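Local coordinates for lectin-like protein (Entamoeba histolytica HM-1:IMSS-A, PDB 5ZBT) that is of unknown function but has the legume lectin-like domain of an ERGIC-53-like protein, a family that probably binds D-mannose, at residues A[24-27]-A[28-31]; A[35-38]-A[39-43]. All coordinates share one frame; numbering follows the deposited sequence.

Interaction 1. Residues A[24-27]-A[28-31]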
loop_
_atom_site.group_PDB
_atom_site.type_symbol
_atom_site.label_atom_id
_atom_site.label_comp_id
_atom_site.label_asym_id
_atom_site.label_seq_id
_atom_site.Cartn_x
_atom_site.Cartn_y
_atom_site.Cartn_z
ATOM N N VAL A 24 -16.453 17.350 1.119
ATOM C CA VAL A 24 -15.986 16.260 1.973
ATOM C C VAL A 24 -14.656 16.631 2.613
ATOM O O VAL A 24 -13.812 17.290 1.993
ATOM C CB VAL A 24 -15.846 14.931 1.197
ATOM N N VAL A 25 -14.473 16.183 3.856
ATOM C CA VAL A 25 -13.211 16.314 4.581
ATOM C C VAL A 25 -12.356 15.094 4.244
ATOM O O VAL A 25 -12.601 13.997 4.746
ATOM C CB VAL A 25 -13.440 16.432 6.088
ATOM C CG1 VAL A 25 -12.103 16.620 6.807
ATOM C CG2 VAL A 25 -14.431 17.568 6.406
ATOM N N ASP A 26 -11.331 15.296 3.407
ATOM C CA ASP A 26 -10.446 14.231 2.922
ATOM C C ASP A 26 -9.289 14.051 3.906
ATOM O O ASP A 26 -8.407 14.910 4.005
ATOM C CB ASP A 26 -9.939 14.589 1.524
ATOM C CG ASP A 26 -9.070 13.512 0.893
ATOM O OD1 ASP A 26 -8.644 12.567 1.592
ATOM O OD2 ASP A 26 -8.813 13.622 -0.329
ATOM N N VAL A 27 -9.270 12.926 4.617
ATOM C CA VAL A 27 -8.234 12.673 5.608
ATOM C C VAL A 27 -7.273 11.584 5.145
ATOM O O VAL A 27 -6.610 10.951 5.972
ATOM C CB VAL A 27 -8.838 12.318 6.975
ATOM C CG1 VAL A 27 -9.716 13.458 7.495
ATOM C CG2 VAL A 27 -9.617 11.023 6.872
ATOM N N LEU A 28 -7.191 11.351 3.836
ATOM C CA LEU A 28 -6.325 10.324 3.272
ATOM C C LEU A 28 -5.323 10.865 2.267
ATOM O O LEU A 28 -4.180 10.405 2.231
ATOM C CB LEU A 28 -7.175 9.233 2.584
ATOM C CG LEU A 28 -8.264 8.546 3.401
ATOM C CD1 LEU A 28 -9.002 7.474 2.593
ATOM C CD2 LEU A 28 -7.678 7.946 4.680
ATOM N N SER A 29 -5.731 11.810 1.429
ATOM C CA SER A 29 -4.953 12.170 0.258
ATOM C C SER A 29 -3.742 13.007 0.623
ATOM O O SER A 29 -3.796 13.833 1.536
ATOM C CB SER A 29 -5.809 12.949 -0.735
ATOM O OG SER A 29 -6.831 12.129 -1.252
ATOM N N PHE A 30 -2.642 12.776 -0.092
ATOM C CA PHE A 30 -1.616 13.795 -0.270
ATOM C C PHE A 30 -1.213 13.795 -1.735
ATOM O O PHE A 30 -0.809 12.762 -2.281
ATOM C CB PHE A 30 -0.403 13.599 0.646
ATOM C CG PHE A 30 0.148 12.202 0.686
ATOM C CD1 PHE A 30 -0.361 11.264 1.580
ATOM C CD2 PHE A 30 1.240 11.856 -0.095
ATOM C CE1 PHE A 30 0.171 9.987 1.648
ATOM C CE2 PHE A 30 1.790 10.583 -0.033
ATOM C CZ PHE A 30 1.252 9.644 0.836
ATOM N N ARG A 31 -1.359 14.944 -2.368
ATOM C CA ARG A 31 -1.182 15.110 -3.798
ATOM C C ARG A 31 0.084 15.905 -4.080
ATOM O O ARG A 31 0.695 16.487 -3.179
ATOM C CB ARG A 31 -2.411 15.800 -4.402
ATOM C CG ARG A 31 -3.706 15.025 -4.153
ATOM C CD ARG A 31 -4.940 15.762 -4.654
ATOM N NE ARG A 31 -6.103 15.456 -3.820
ATOM C CZ ARG A 31 -6.391 16.082 -2.677
ATOM N NH1 ARG A 31 -7.462 15.730 -1.973
ATOM N NH2 ARG A 31 -5.603 17.061 -2.238
HETATM O O HOH W 1 -5.937 15.520 2.571
#

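Interaction 2. Residues A[35-38]-A[39-43]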
loop_
_atom_site.group_PDB
_atom_site.type_symbol
_atom_site.label_atom_id
_atom_site.label_comp_id
_atom_site.label_asym_id
_atom_site.label_seq_id
_atom_site.Cartn_x
_atom_site.Cartn_y
_atom_site.Cartn_z
ATOM N N GLU A 35 2.857 18.772 0.308
ATOM C CA GLU A 35 2.932 19.803 1.332
ATOM C C GLU A 35 3.067 19.109 2.683
ATOM O O GLU A 35 2.157 18.364 3.089
ATOM C CB GLU A 35 1.692 20.710 1.274
ATOM C CG GLU A 35 1.117 21.239 2.594
ATOM C CD GLU A 35 -0.226 21.958 2.411
ATOM O OE1 GLU A 35 -1.291 21.343 2.683
ATOM O OE2 GLU A 35 -0.219 23.128 1.962
ATOM N N PRO A 36 4.206 19.264 3.372
ATOM C CA PRO A 36 4.461 18.421 4.560
ATOM C C PRO A 36 3.383 18.453 5.631
ATOM O O PRO A 36 3.155 17.423 6.280
ATOM C CB PRO A 36 5.790 18.974 5.092
ATOM C CG PRO A 36 6.488 19.445 3.885
ATOM C CD PRO A 36 5.414 20.010 2.969
ATOM N N GLU A 37 2.734 19.593 5.879
ATOM C CA GLU A 37 1.765 19.600 6.972
ATOM C C GLU A 37 0.526 18.792 6.607
ATOM O O GLU A 37 -0.122 18.221 7.489
ATOM C CB GLU A 37 1.414 21.041 7.392
ATOM C CG GLU A 37 0.349 21.797 6.576
ATOM C CD GLU A 37 0.098 23.224 7.111
ATOM O OE1 GLU A 37 -1.083 23.651 7.213
ATOM O OE2 GLU A 37 1.085 23.918 7.443
ATOM N N ASN A 38 0.215 18.683 5.317
ATOM C CA ASN A 38 -0.916 17.851 4.919
ATOM C C ASN A 38 -0.666 16.380 5.238
ATOM O O ASN A 38 -1.592 15.665 5.640
ATOM C CB ASN A 38 -1.218 18.014 3.428
ATOM C CG ASN A 38 -2.406 17.171 2.990
ATOM O OD1 ASN A 38 -3.467 17.171 3.641
ATOM N ND2 ASN A 38 -2.236 16.427 1.901
ATOM N N VAL A 39 0.573 15.907 5.048
ATOM C CA VAL A 39 0.901 14.520 5.367
ATOM C C VAL A 39 0.861 14.301 6.874
ATOM O O VAL A 39 0.209 13.371 7.367
ATOM C CB VAL A 39 2.275 14.140 4.780
ATOM C CG1 VAL A 39 2.629 12.717 5.143
ATOM C CG2 VAL A 39 2.287 14.303 3.278
ATOM N N VAL A 40 1.529 15.182 7.629
ATOM C CA VAL A 40 1.665 15.023 9.076
ATOM C C VAL A 40 0.310 15.058 9.766
ATOM O O VAL A 40 0.106 14.393 10.791
ATOM C CB VAL A 40 2.614 16.105 9.653
ATOM C CG1 VAL A 40 2.532 16.153 11.166
ATOM C CG2 VAL A 40 4.060 15.852 9.224
ATOM N N ARG A 41 -0.639 15.825 9.239
ATOM C CA ARG A 41 -1.880 15.957 9.990
ATOM C C ARG A 41 -2.760 14.727 9.851
ATOM O O ARG A 41 -3.654 14.522 10.677
ATOM C CB ARG A 41 -2.632 17.230 9.575
ATOM C CG ARG A 41 -3.394 17.143 8.271
ATOM C CD ARG A 41 -4.408 18.271 8.180
ATOM N NE ARG A 41 -3.766 19.520 7.785
ATOM C CZ ARG A 41 -3.831 20.023 6.560
ATOM N NH1 ARG A 41 -4.526 19.379 5.623
ATOM N NH2 ARG A 41 -3.207 21.161 6.278
ATOM N N ASN A 42 -2.491 13.881 8.861
ATOM C CA ASN A 42 -3.296 12.699 8.611
ATOM C C ASN A 42 -2.591 11.380 8.916
ATOM O O ASN A 42 -3.279 10.362 9.042
ATOM C CB ASN A 42 -3.788 12.718 7.157
ATOM C CG ASN A 42 -4.852 13.780 6.939
ATOM O OD1 ASN A 42 -5.605 14.093 7.864
ATOM N ND2 ASN A 42 -4.915 14.347 5.735
ATOM N N TYR A 43 -1.265 11.364 9.098
ATOM C CA TYR A 43 -0.528 10.103 9.214
ATOM C C TYR A 43 0.501 10.152 10.335
ATOM O O TYR A 43 1.289 11.095 10.417
ATOM C CB TYR A 43 0.178 9.767 7.892
ATOM C CG TYR A 43 -0.773 9.435 6.762
ATOM C CD1 TYR A 43 -1.206 10.407 5.868
ATOM C CD2 TYR A 43 -1.229 8.139 6.584
ATOM C CE1 TYR A 43 -2.090 10.089 4.835
ATOM C CE2 TYR A 43 -2.104 7.809 5.556
ATOM C CZ TYR A 43 -2.531 8.775 4.694
ATOM O OH TYR A 43 -3.391 8.407 3.690
HETATM O O HOH W 2 -2.870 13.491 3.975
#

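Interaction 1. Residues A[24-27]-A[28-31]
The irregular chain bends between Asp26 and Ser29, whose CA atoms lie 6.4 Å apart, and the bend is closed by a side chain rather than by a backbone-to-backbone bond. In Asp26 CG stands trans to the backbone N (chi1 -177°), which carries the carboxylate alongside the residues that follow, OD1 at the amides and OD2 at the side chains. OD1 takes two amide hydrogens. Leu28 N donates to OD1 at 2.9 Å almost in line with the C-O bond, the defining bond of an Asx turn. Ser29 N donates to the same OD1 at 3.0 Å, coming from the same face but 40° out of the carboxylate plane. The second oxygen is gripped too. Ser29 OG donates to Asp26 OD2 at 2.6 Å, on the syn lone pair of that oxygen, and in turn accepts from the backbone N-H of Tyr229 in strand 220-231. Through Ser29 the turn is thus fastened to this late strand, next to the place where Phe30 pairs its backbone with Leu227. Arg31 reaches back from the far side to make a salt bridge, NH1 to Asp26 OD2 at 3.0 Å, its guanidinium turned 78° from the carboxylate plane. The chain of Arg31 bends at chi3 and lays one guanidinium face against Ser29 CB, 3.4 Å above the plane near the rim. On the apolar side of the turn, Val27 CG2 lies 4.2 Å from Leu28 CD2, a small contact continued by Val75, which both side chains touch. A water sits 2.9 Å from both Asp26 O and Ser29 O and may bridge these carbonyls. Two amides, a hydroxyl and a guanidinium converge on a single carboxylate, which should fix its rotation and probably favours the ionised form.

Interaction 2. Residues A[35-38]-A[39-43]
One short helix joins the two segments: Val40 N donates to Pro36 O at 3.1 Å and Arg41 N to Glu37 O at 3.0 Å, with Glu35 in the N-cap position. On the outer side, Arg41 folds back along the helix. Its CG takes the position between backbone N and carbonyl carbon (chi1 78°), and a bend at chi3 carries the guanidinium over Asn38 CA, which lies 3.9 Å beneath its centre. Glu37 OE1 comes in at the guanidinium edge, in its plane, and forms a salt bridge with Arg41 NH2 at 3.4 Å whose hydrogen bond is weak. Glu35 OE1 is a more distant opposite charge. Asn38 brings OD1 to 3.2 Å from Arg41 NH1 at a poor angle for bonding; its ND2 has the firmer partner, the carbonyl of Ser29. A water links Asn38 O to Asn42 ND2, accepting from the amide at 2.8 Å. The inner side is apolar: Val39 touches Met45 and Met69 of one sheet and Val51 of the other. This short helix, which precedes edge strand 43-46, thereby packs against both sheets at one margin of the jelly-roll sandwich of the legume lectin fold.

How the interactions relate
Interaction 1 precedes interaction 2 along the chain, and their centres lie 10 Å apart on the same side of the domain. Two probable hydrogen bonds tie 24-31 to 35-43: Tyr43 OH, from the strand after the helix, reaches Leu28 O at 2.6 Å, and Asn38 ND2, from the helix, reaches Ser29 O at 3.0 Å. The Asn42 amide also packs on the turn, its CG 3.5 Å from Val27 O, while Phe30 touches Asn38 and Val39. Leu28 O and Ser29 O are thus used by side chains of 35-43, whereas the Ser29 hydroxyl holds strand 220-231. Together the two contacts connect the irregular N-terminal segment, the helix and both sheets of the lectin-like sandwich.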